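Local coordinates for protein toll-like receptor 13 (Mus musculus, PDB 4Z0C) that recognizes and binds single-stranded RNA from bacterial 23S rRNA through its leucine-rich repeat ectodomain, triggering MYD88-dependent inflammatory signalling, at residues H265-M268 with K269-C272; L284-Q287 with K288-N292. One frame throughout, in Å; residues are numbered along the deposited sequence.

Contact 1 of 2, residues H265-M268 with K269-C272. With NAG (2-acetamido-2-deoxy-beta-D-glucopyranose), chain O.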
loop_
_atom_site.group_PDB
_atom_site.type_symbol
_atom_site.label_atom_id
_atom_site.label_comp_id
_atom_site.label_asym_id
_atom_site.label_seq_id
_atom_site.Cartn_x
_atom_site.Cartn_y
_atom_site.Cartn_z
ATOM N N HIS A 265 42.547 -12.754 -5.475
ATOM C CA HIS A 265 43.361 -11.558 -5.300
ATOM C C HIS A 265 44.370 -11.396 -6.432
ATOM O O HIS A 265 44.828 -12.381 -7.014
ATOM C CB HIS A 265 44.121 -11.620 -3.970
ATOM C CG HIS A 265 43.252 -11.858 -2.775
ATOM N ND1 HIS A 265 41.875 -11.801 -2.826
ATOM C CD2 HIS A 265 43.572 -12.169 -1.498
ATOM C CE1 HIS A 265 41.384 -12.057 -1.627
ATOM N NE2 HIS A 265 42.391 -12.282 -0.802
ATOM N N LEU A 266 44.700 -10.147 -6.746
ATOM C CA LEU A 266 45.770 -9.843 -7.692
ATOM C C LEU A 266 47.094 -9.824 -6.931
ATOM O O LEU A 266 47.119 -9.532 -5.736
ATOM C CB LEU A 266 45.529 -8.488 -8.365
ATOM C CG LEU A 266 44.374 -8.323 -9.360
ATOM C CD1 LEU A 266 44.312 -6.889 -9.967
ATOM C CD2 LEU A 266 44.453 -9.374 -10.467
ATOM N N ASP A 267 48.187 -10.113 -7.629
ATOM C CA ASP A 267 49.521 -10.045 -7.047
ATOM C C ASP A 267 49.909 -8.581 -6.874
ATOM O O ASP A 267 50.254 -7.924 -7.850
ATOM C CB ASP A 267 50.513 -10.735 -7.993
ATOM C CG ASP A 267 51.885 -10.947 -7.367
ATOM O OD1 ASP A 267 52.361 -10.038 -6.644
ATOM O OD2 ASP A 267 52.495 -12.021 -7.619
ATOM N N MET A 268 49.878 -8.067 -5.645
ATOM C CA MET A 268 50.172 -6.645 -5.425
ATOM C C MET A 268 51.552 -6.218 -5.894
ATOM O O MET A 268 51.769 -5.043 -6.192
ATOM C CB MET A 268 49.993 -6.239 -3.959
ATOM C CG MET A 268 48.570 -5.929 -3.551
ATOM S SD MET A 268 47.727 -4.820 -4.692
ATOM C CE MET A 268 46.749 -6.048 -5.561
ATOM N N LYS A 269 52.480 -7.165 -5.975
ATOM C CA LYS A 269 53.824 -6.845 -6.436
ATOM C C LYS A 269 53.770 -6.477 -7.917
ATOM O O LYS A 269 54.312 -5.451 -8.328
ATOM C CB LYS A 269 54.781 -8.011 -6.162
ATOM C CG LYS A 269 56.236 -7.606 -5.906
ATOM C CD LYS A 269 57.070 -8.792 -5.386
ATOM C CE LYS A 269 58.208 -9.181 -6.324
ATOM N NZ LYS A 269 58.685 -10.579 -6.084
ATOM N N THR A 270 53.088 -7.296 -8.708
ATOM C CA THR A 270 52.869 -6.982 -10.110
ATOM C C THR A 270 52.133 -5.653 -10.265
ATOM O O THR A 270 52.571 -4.759 -10.981
ATOM C CB THR A 270 52.004 -8.041 -10.776
ATOM O OG1 THR A 270 52.534 -9.343 -10.495
ATOM C CG2 THR A 270 51.927 -7.776 -12.300
ATOM N N VAL A 271 51.010 -5.535 -9.567
ATOM C CA VAL A 271 50.174 -4.347 -9.637
ATOM C C VAL A 271 50.971 -3.082 -9.289
ATOM O O VAL A 271 50.937 -2.102 -10.021
ATOM C CB VAL A 271 48.910 -4.487 -8.725
ATOM C CG1 VAL A 271 48.083 -3.234 -8.776
ATOM C CG2 VAL A 271 48.059 -5.686 -9.164
ATOM N N CYS A 272 51.695 -3.104 -8.180
ATOM C CA CYS A 272 52.446 -1.927 -7.767
ATOM C C CYS A 272 53.577 -1.580 -8.745
ATOM O O CYS A 272 53.895 -0.398 -8.940
ATOM C CB CYS A 272 53.005 -2.103 -6.357
ATOM S SG CYS A 272 51.806 -1.856 -5.039
HETATM C C1 NAG O . 38.970 -14.845 -2.056
HETATM C C2 NAG O . 37.955 -15.834 -2.586
HETATM C C3 NAG O . 38.436 -17.178 -2.069
HETATM C C4 NAG O . 39.868 -17.432 -2.586
HETATM C C5 NAG O . 40.759 -16.165 -2.635
HETATM C C6 NAG O . 41.888 -16.262 -3.657
HETATM C C7 NAG O . 35.554 -15.592 -2.943
HETATM C C8 NAG O . 34.295 -14.953 -2.455
HETATM N N2 NAG O . 36.619 -15.454 -2.167
HETATM O O3 NAG O . 37.527 -18.176 -2.474
HETATM O O4 NAG O . 40.490 -18.409 -1.766
HETATM O O5 NAG O . 40.054 -14.969 -2.933
HETATM O O6 NAG O . 42.589 -15.037 -3.662
HETATM O O7 NAG O . 35.555 -16.214 -3.997
#

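Contact 2 of 2, residues L284-Q287 with K288-N292. With NAG (2-acetamido-2-deoxy-beta-D-glucopyranose), chain O.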
loop_
_atom_site.group_PDB
_atom_site.type_symbol
_atom_site.label_atom_id
_atom_site.label_comp_id
_atom_site.label_asym_id
_atom_site.label_seq_id
_atom_site.Cartn_x
_atom_site.Cartn_y
_atom_site.Cartn_z
ATOM N N LEU A 284 41.691 4.762 -9.032
ATOM C CA LEU A 284 41.830 3.321 -9.181
ATOM C C LEU A 284 40.557 2.607 -8.741
ATOM O O LEU A 284 40.169 2.660 -7.568
ATOM C CB LEU A 284 43.052 2.800 -8.399
ATOM C CG LEU A 284 43.210 1.280 -8.452
ATOM C CD1 LEU A 284 43.401 0.810 -9.879
ATOM C CD2 LEU A 284 44.333 0.802 -7.560
ATOM N N VAL A 285 39.914 1.943 -9.697
ATOM C CA VAL A 285 38.769 1.105 -9.412
ATOM C C VAL A 285 39.240 -0.349 -9.283
ATOM O O VAL A 285 39.783 -0.942 -10.217
ATOM C CB VAL A 285 37.660 1.305 -10.465
ATOM C CG1 VAL A 285 36.419 0.480 -10.120
ATOM C CG2 VAL A 285 37.270 2.786 -10.518
ATOM N N PHE A 286 39.009 -0.919 -8.108
ATOM C CA PHE A 286 39.726 -2.107 -7.657
ATOM C C PHE A 286 38.750 -3.063 -6.951
ATOM O O PHE A 286 38.784 -3.218 -5.732
ATOM C CB PHE A 286 40.837 -1.651 -6.701
ATOM C CG PHE A 286 42.103 -2.456 -6.789
ATOM C CD1 PHE A 286 42.666 -2.759 -8.020
ATOM C CD2 PHE A 286 42.755 -2.872 -5.629
ATOM C CE1 PHE A 286 43.837 -3.494 -8.101
ATOM C CE2 PHE A 286 43.926 -3.601 -5.698
ATOM C CZ PHE A 286 44.467 -3.913 -6.938
ATOM N N GLN A 287 37.909 -3.722 -7.749
ATOM C CA GLN A 287 36.725 -4.420 -7.259
ATOM C C GLN A 287 36.646 -5.936 -7.433
ATOM O O GLN A 287 37.310 -6.519 -8.281
ATOM C CB GLN A 287 35.476 -3.835 -7.921
ATOM C CG GLN A 287 35.217 -2.394 -7.607
ATOM C CD GLN A 287 33.858 -1.972 -8.124
ATOM O OE1 GLN A 287 33.301 -2.619 -9.015
ATOM N NE2 GLN A 287 33.288 -0.929 -7.528
ATOM N N LYS A 288 35.771 -6.545 -6.629
ATOM C CA LYS A 288 35.416 -7.960 -6.751
ATOM C C LYS A 288 36.521 -8.926 -6.316
ATOM O O LYS A 288 36.976 -9.767 -7.087
ATOM C CB LYS A 288 34.846 -8.308 -8.144
ATOM C CG LYS A 288 33.454 -7.718 -8.387
ATOM C CD LYS A 288 32.822 -8.214 -9.692
ATOM C CE LYS A 288 31.679 -7.302 -10.157
ATOM N NZ LYS A 288 31.137 -7.670 -11.505
ATOM N N ASN A 289 36.925 -8.793 -5.059
ATOM C CA ASN A 289 37.782 -9.786 -4.428
ATOM C C ASN A 289 39.164 -9.768 -5.047
ATOM O O ASN A 289 39.797 -10.796 -5.306
ATOM C CB ASN A 289 37.138 -11.163 -4.544
ATOM C CG ASN A 289 37.863 -12.213 -3.778
ATOM O OD1 ASN A 289 38.397 -11.970 -2.690
ATOM N ND2 ASN A 289 37.927 -13.400 -4.368
ATOM N N VAL A 290 39.630 -8.553 -5.256
ATOM C CA VAL A 290 40.883 -8.329 -5.923
ATOM C C VAL A 290 41.992 -8.168 -4.855
ATOM O O VAL A 290 43.163 -8.383 -5.126
ATOM C CB VAL A 290 40.709 -7.118 -6.888
ATOM C CG1 VAL A 290 41.634 -5.980 -6.541
ATOM C CG2 VAL A 290 40.898 -7.562 -8.319
ATOM N N THR A 291 41.601 -7.859 -3.624
ATOM C CA THR A 291 42.560 -7.624 -2.547
ATOM C C THR A 291 41.971 -7.890 -1.153
ATOM O O THR A 291 40.777 -8.113 -1.007
ATOM C CB THR A 291 43.073 -6.168 -2.575
ATOM O OG1 THR A 291 44.171 -6.016 -1.664
ATOM C CG2 THR A 291 41.966 -5.219 -2.156
ATOM N N ASN A 292 42.830 -7.900 -0.141
ATOM C CA ASN A 292 42.398 -7.863 1.246
ATOM C C ASN A 292 42.980 -6.648 1.967
ATOM O O ASN A 292 43.556 -5.783 1.321
ATOM C CB ASN A 292 42.659 -9.185 1.997
ATOM C CG ASN A 292 44.134 -9.609 2.024
ATOM O OD1 ASN A 292 45.066 -8.806 1.849
ATOM N ND2 ASN A 292 44.344 -10.898 2.293
HETATM C C1 NAG O . 38.970 -14.845 -2.056
HETATM C C2 NAG O . 37.955 -15.834 -2.586
HETATM C C3 NAG O . 38.436 -17.178 -2.069
HETATM C C4 NAG O . 39.868 -17.432 -2.586
HETATM C C5 NAG O . 40.759 -16.165 -2.635
HETATM C C6 NAG O . 41.888 -16.262 -3.657
HETATM C C7 NAG O . 35.554 -15.592 -2.943
HETATM C C8 NAG O . 34.295 -14.953 -2.455
HETATM N N2 NAG O . 36.619 -15.454 -2.167
HETATM O O3 NAG O . 37.527 -18.176 -2.474
HETATM O O4 NAG O . 40.490 -18.409 -1.766
HETATM O O5 NAG O . 40.054 -14.969 -2.933
HETATM O O6 NAG O . 42.589 -15.037 -3.662
HETATM O O7 NAG O . 35.555 -16.214 -3.997
#

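Contact 1 of 2, residues H265-M268 with K269-C272
Leu266 lays its CB 3.9 Å from Val271 CG2, the two side chains crossing at about a right angle, just where the chain comes in from a loop that touches an N-acetylglucosamine at Asn289. Three residues before the helix, His265 N donates an almost straight bond of 2.9 Å to O6 of that sugar. The imidazole swings back beside its own backbone N (chi1 -54°), which brings one face under the same O6, while ND1 makes a weak bond to Asn289 O.

At the N-cap, Asp267 sets its carboxylate beside the helix start. OD1 uses its anti lone pair to accept from Lys269 N at 3.0 Å, a bent bond of 136°. Its carbonyl works too: Val271 N reaches Asp267 O at 3.0 Å, nearly in line with the C=O. The Thr270 hydroxyl OG1 packs 3.5 Å from Asp267 CB and has a weak partner in Glu241. Met268, the first residue of helix 268-275, kinks along its thioether so that CE rests 3.9 Å from Val271 CG2. Its O receives Cys272 N at 2.8 Å, the donor tilted from the carbonyl plane, and Cys272 SG is tied to Cys302 by a disulfide.

The helix start lies on the outer side of the solenoid, in the connection between strands 253-255 and 283-285. The carboxylate is held by a backbone amide rather than by the lysine ammonium, Lys269 NZ being 6.4 Å from Asp267 OD1, and the helix N-terminus would probably favour its negative charge.

Contact 2 of 2, residues L284-Q287 with K288-N292
Val290 N and, more weakly, Thr291 N both donate to OD1 of Asn313, whose ND2 reaches across to Phe286 O. One amide of the next leucine-rich repeat thus clasps both ends of this turn, the asparagine-ladder arrangement of the repeat solenoid. Asn289, at the corresponding place in its own repeat, sends ND2 to Leu261 O of the preceding turn. Asn289 ND2 also donates to O5 of the N-acetylglucosamine at 3.0 Å. Sugar C1 is 2.9 Å from Asn289 ND2, too long for the N-glycosidic bond expected at this predicted glycosylation site, so the local geometry should be read with caution.

Inside the turn the main contact is a CH-pi one. Val290 CG1 sits over the Phe286 ring, 3.3 Å from its centroid and only 7° off the normal, a close approach made with Val290 chi1 at an eclipsed 119°, so the packing looks strained or the rotamer uncertain. The opposite face takes Leu284 CD2 nearer the rim, with Met268 and Val271 of helix 268-275 and Leu299 of helix 293-302 also against the ring. Thr291 CB approaches CE2 of Phe286 obliquely at 4.1 Å.

The chain can turn this sharply because Lys288 and Asn289 both take left-handed backbone angles. Gln287 stretches its extended side chain away to Asp309 OD1 through NE2. Beyond the turn, with its hydroxyl anti to the backbone N (chi1 -170°), Thr291 OG1 donates to Asn292 O at 3.1 Å, in the carbonyl plane on a lone pair.

Contact 1 begins in LRR 10 and runs just past its annotated end; contact 2 lies in LRR 11. They lie against each other, with about 11 Å between centres. Residues 265-272 are the more superficial pair, partly open to solvent, and depend on helix capping and backbone bonds; residues 284-292 are mostly buried at the end of strand 283-285 and depend on aromatic-aliphatic packing and amides borrowed from neighbouring turns. They join where Leu266 N lies 2.8 Å from Val290 O, probably a hydrogen bond, and where Met268 CE meets Phe286 CZ at 3.4 Å. His265 CE1 packs against Asn289 OD1, and both contacts touch the same sugar.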